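Local structure of glutathione S-transferase-like protein (Methylobacillus flagellatus, 4GLT) at residues N66-I71 / S81-R86. The protein binds glutathione and, as a member of the glutathione S-transferase family, probably has transferase activity. Residues are numbered along the deposited sequence; the frame is centred on the assembly and turned at random.
With GSH (glutathione), chain E.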
ATOM      1  N   ASN A  66      14.254  -6.610  -0.308  1.00 68.47           N
ATOM      2  CA  ASN A  66      13.032  -6.206   0.359  1.00 53.13           C
ATOM      3  C   ASN A  66      12.814  -7.080   1.579  1.00 56.55           C
ATOM      4  O   ASN A  66      12.545  -8.270   1.447  1.00 79.66           O
ATOM      5  CB  ASN A  66      11.843  -6.327  -0.578  1.00 60.31           C
ATOM      6  CG  ASN A  66      10.583  -5.740   0.019  1.00 56.45           C
ATOM      7  OD1 ASN A  66      10.569  -5.330   1.178  1.00 59.38           O
ATOM      8  ND2 ASN A  66       9.516  -5.705  -0.765  1.00 48.26           N
ATOM      9  N   PRO A  67      12.949  -6.496   2.777  1.00 62.39           N
ATOM     10  CA  PRO A  67      12.852  -7.269   4.012  1.00 56.77           C
ATOM     11  C   PRO A  67      11.485  -7.934   4.160  1.00 65.31           C
ATOM     12  O   PRO A  67      11.379  -8.999   4.774  1.00 63.40           O
ATOM     13  CB  PRO A  67      13.053  -6.211   5.104  1.00 55.13           C
ATOM     14  CG  PRO A  67      13.732  -5.072   4.417  1.00 65.39           C
ATOM     15  CD  PRO A  67      13.134  -5.060   3.043  1.00 49.23           C
ATOM     16  N   LEU A  68      10.459  -7.302   3.591  1.00 48.50           N
ATOM     17  CA  LEU A  68       9.103  -7.824   3.602  1.00 54.11           C
ATOM     18  C   LEU A  68       9.021  -9.144   2.837  1.00 58.01           C
ATOM     19  O   LEU A  68       8.130  -9.949   3.077  1.00 73.86           O
ATOM     20  CB  LEU A  68       8.144  -6.798   2.982  1.00 47.07           C
ATOM     21  CG  LEU A  68       7.956  -5.477   3.747  1.00 51.42           C
ATOM     22  CD1 LEU A  68       7.028  -4.531   2.989  1.00 48.59           C
ATOM     23  CD2 LEU A  68       7.427  -5.727   5.147  1.00 50.11           C
ATOM     24  N   GLY A  69       9.953  -9.349   1.910  1.00 58.61           N
ATOM     25  CA  GLY A  69       9.984 -10.547   1.068  1.00 53.29           C
ATOM     26  C   GLY A  69       9.019 -10.510  -0.105  1.00 58.73           C
ATOM     27  O   GLY A  69       8.604 -11.552  -0.607  1.00 69.19           O
ATOM     28  N   LYS A  70       8.669  -9.310  -0.555  1.00 52.40           N
ATOM     29  CA  LYS A  70       7.598  -9.159  -1.524  1.00 47.68           C
ATOM     30  C   LYS A  70       8.055  -8.565  -2.850  1.00 53.72           C
ATOM     31  O   LYS A  70       8.894  -7.665  -2.896  1.00 51.18           O
ATOM     32  CB  LYS A  70       6.473  -8.300  -0.947  1.00 52.45           C
ATOM     33  CG  LYS A  70       5.611  -9.018   0.070  1.00 50.37           C
ATOM     34  CD  LYS A  70       4.634  -8.061   0.725  1.00 51.56           C
ATOM     35  CE  LYS A  70       3.710  -8.784   1.689  1.00 49.05           C
ATOM     36  NZ  LYS A  70       2.688  -9.581   0.957  1.00 52.85           N
ATOM     37  N   ILE A  71       7.478  -9.078  -3.929  1.00 48.58           N
ATOM     38  CA  ILE A  71       7.705  -8.562  -5.265  1.00 51.71           C
ATOM     39  C   ILE A  71       6.551  -7.604  -5.571  1.00 51.72           C
ATOM     40  O   ILE A  71       5.478  -7.758  -5.010  1.00 54.92           O
ATOM     41  CB  ILE A  71       7.755  -9.733  -6.264  1.00 55.76           C
ATOM     42  CG1 ILE A  71       9.193 -10.236  -6.397  1.00 68.40           C
ATOM     43  CG2 ILE A  71       7.194  -9.328  -7.620  1.00 81.33           C
ATOM     44  CD1 ILE A  71       9.883 -10.473  -5.067  1.00 55.56           C
ATOM     45  N   SER A  81      17.312  -0.682  -3.109  1.00 62.72           N
ATOM     46  CA  SER A  81      16.047  -1.192  -3.629  1.00 72.63           C
ATOM     47  C   SER A  81      14.822  -0.412  -3.161  1.00 67.58           C
ATOM     48  O   SER A  81      14.698  -0.063  -1.994  1.00 73.12           O
ATOM     49  CB  SER A  81      15.898  -2.686  -3.331  1.00 74.13           C
ATOM     50  OG  SER A  81      16.124  -2.972  -1.967  1.00 76.13           O
ATOM     51  N   LEU A  82      13.893  -0.227  -4.084  1.00 64.65           N
ATOM     52  CA  LEU A  82      12.635   0.438  -3.818  1.00 59.90           C
ATOM     53  C   LEU A  82      11.469  -0.548  -3.899  1.00 66.54           C
ATOM     54  O   LEU A  82      11.392  -1.351  -4.813  1.00 46.98           O
ATOM     55  CB  LEU A  82      12.413   1.551  -4.830  1.00 58.96           C
ATOM     56  CG  LEU A  82      13.385   2.717  -4.887  1.00 61.98           C
ATOM     57  CD1 LEU A  82      13.031   3.575  -6.069  1.00 58.46           C
ATOM     58  CD2 LEU A  82      13.334   3.516  -3.625  1.00 41.06           C
ATOM     59  N   TYR A  83      10.588  -0.479  -2.910  1.00 49.54           N
ATOM     60  CA  TYR A  83       9.372  -1.267  -2.813  1.00 52.03           C
ATOM     61  C   TYR A  83       8.498  -0.364  -1.964  1.00 62.27           C
ATOM     62  O   TYR A  83       9.033   0.475  -1.280  1.00 46.36           O
ATOM     63  CB  TYR A  83       9.670  -2.565  -2.071  1.00 42.40           C
ATOM     64  CG  TYR A  83      10.380  -2.323  -0.768  1.00 50.15           C
ATOM     65  CD1 TYR A  83       9.674  -2.159   0.399  1.00 58.99           C
ATOM     66  CD2 TYR A  83      11.752  -2.216  -0.712  1.00 50.51           C
ATOM     67  CE1 TYR A  83      10.307  -1.917   1.580  1.00 53.47           C
ATOM     68  CE2 TYR A  83      12.390  -1.972   0.468  1.00 64.99           C
ATOM     69  CZ  TYR A  83      11.659  -1.824   1.611  1.00 53.78           C
ATOM     70  OH  TYR A  83      12.274  -1.575   2.797  1.00 60.50           O
ATOM     71  N   ASP A  84       7.181  -0.490  -1.970  1.00 64.68           N
ATOM     72  CA  ASP A  84       6.411  -1.418  -2.768  1.00 49.72           C
ATOM     73  C   ASP A  84       6.077  -0.803  -4.107  1.00 54.05           C
ATOM     74  O   ASP A  84       6.665   0.173  -4.510  1.00 45.28           O
ATOM     75  CB  ASP A  84       5.127  -1.806  -2.045  1.00 63.38           C
ATOM     76  CG  ASP A  84       4.192  -0.633  -1.825  1.00 53.80           C
ATOM     77  OD1 ASP A  84       4.602   0.515  -2.016  1.00 64.33           O
ATOM     78  OD2 ASP A  84       3.033  -0.866  -1.458  1.00 61.92           O
ATOM     79  N   SER A  85       5.113  -1.384  -4.786  1.00 43.87           N
ATOM     80  CA  SER A  85       4.789  -0.964  -6.119  1.00 50.56           C
ATOM     81  C   SER A  85       4.411   0.499  -6.153  1.00 48.99           C
ATOM     82  O   SER A  85       4.722   1.177  -7.104  1.00 48.58           O
ATOM     83  CB  SER A  85       3.664  -1.813  -6.689  1.00 49.53           C
ATOM     84  OG  SER A  85       2.461  -1.588  -6.006  1.00 46.65           O
ATOM     85  N   ARG A  86       3.720   0.984  -5.136  1.00 50.23           N
ATOM     86  CA  ARG A  86       3.323   2.388  -5.112  1.00 53.70           C
ATOM     87  C   ARG A  86       4.485   3.378  -5.068  1.00 47.10           C
ATOM     88  O   ARG A  86       4.442   4.403  -5.718  1.00 40.08           O
ATOM     89  CB  ARG A  86       2.284   2.654  -4.029  1.00 47.89           C
ATOM     90  CG  ARG A  86       0.988   1.936  -4.310  1.00 59.92           C
ATOM     91  CD  ARG A  86      -0.206   2.609  -3.685  1.00 52.58           C
ATOM     92  NE  ARG A  86      -0.545   2.011  -2.409  1.00 55.01           N
ATOM     93  CZ  ARG A  86      -1.419   2.519  -1.556  1.00 56.59           C
ATOM     94  NH1 ARG A  86      -2.044   3.643  -1.835  1.00 46.87           N
ATOM     95  NH2 ARG A  86      -1.649   1.902  -0.413  1.00 83.09           N
TER
HETATM   96  N1  GSH E 301       1.943  -3.880  -1.568  1.00 47.65           N
HETATM   97  CA1 GSH E 301       2.862  -4.629  -2.453  1.00 53.94           C
HETATM   98  C1  GSH E 301       2.866  -3.851  -3.733  1.00 48.79           C
HETATM   99  O11 GSH E 301       3.834  -3.927  -4.510  1.00 48.77           O
HETATM  100  O12 GSH E 301       1.881  -3.117  -3.963  1.00 49.10           O
HETATM  101  CB1 GSH E 301       2.369  -6.080  -2.609  1.00 44.27           C
HETATM  102  CG1 GSH E 301       3.308  -6.949  -3.458  1.00 45.30           C
HETATM  103  CD1 GSH E 301       2.763  -8.368  -3.600  1.00 65.17           C
HETATM  104  OE1 GSH E 301       1.784  -8.724  -2.961  1.00 51.68           O
HETATM  105  N2  GSH E 301       3.413  -9.177  -4.447  1.00 70.86           N
HETATM  106  CA2 GSH E 301       3.164 -10.608  -4.655  1.00 60.28           C
HETATM  107  C2  GSH E 301       1.870 -10.912  -5.369  1.00 63.30           C
HETATM  108  O2  GSH E 301       1.455 -10.178  -6.255  1.00 52.48           O
HETATM  109  CB2 GSH E 301       3.262 -11.365  -3.337  1.00 66.15           C
HETATM  110  SG2 GSH E 301       4.957 -11.379  -2.711  1.00 72.71           S
HETATM  111  N3  GSH E 301       1.224 -12.015  -5.003  1.00 61.30           N
HETATM  112  CA3 GSH E 301      -0.074 -12.379  -5.549  1.00 69.01           C
HETATM  113  C3  GSH E 301       0.018 -13.260  -6.779  1.00 75.26           C
HETATM  114  O31 GSH E 301      -0.966 -13.977  -7.071  1.00 72.14           O
HETATM  115  O32 GSH E 301       1.064 -13.234  -7.468  1.00 67.68           O
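The side-chain amide of N66 is stacked on one face of the Y83 ring, the planes tilted 22° apart. OD1 of N66 sits above the ring centre, 3.4 Å from Y83 CD1. ND2 of N66 lies nearer the ring's root, 3.4 Å from Y83 CB. The amide reaches this place with CG of N66 anti to the backbone N (chi1 -172°). Two hydrogen bonds within its own segment fix its rotation. N66 OD1 accepts from L68 N at 3.1 Å, an Asx turn within the type I turn N66 to G69, and N66 ND2 donates to K70 O at 3.0 Å. P67 crosses the ring near its hydroxyl, with P67 CD 3.6 Å from Y83 OH. Y83 OH is also hydrogen-bonded to R114 NH2 of the second subunit. Both segments belong to the thioredoxin-like N-terminal domain, and each brings residues to the glutathione site, K70 and I71 from one, D84 and S85 from the other. S85 N donates to glutathione O11, and S85 OG to O12 at 2.6 Å. Replacing Y83 by an alanine would probably leave the N66 amide without its stacking partner and R114 without its hydroxyl. D84 OD2 accepts a hydrogen bond from the glutathione amine N1 at 3.2 Å.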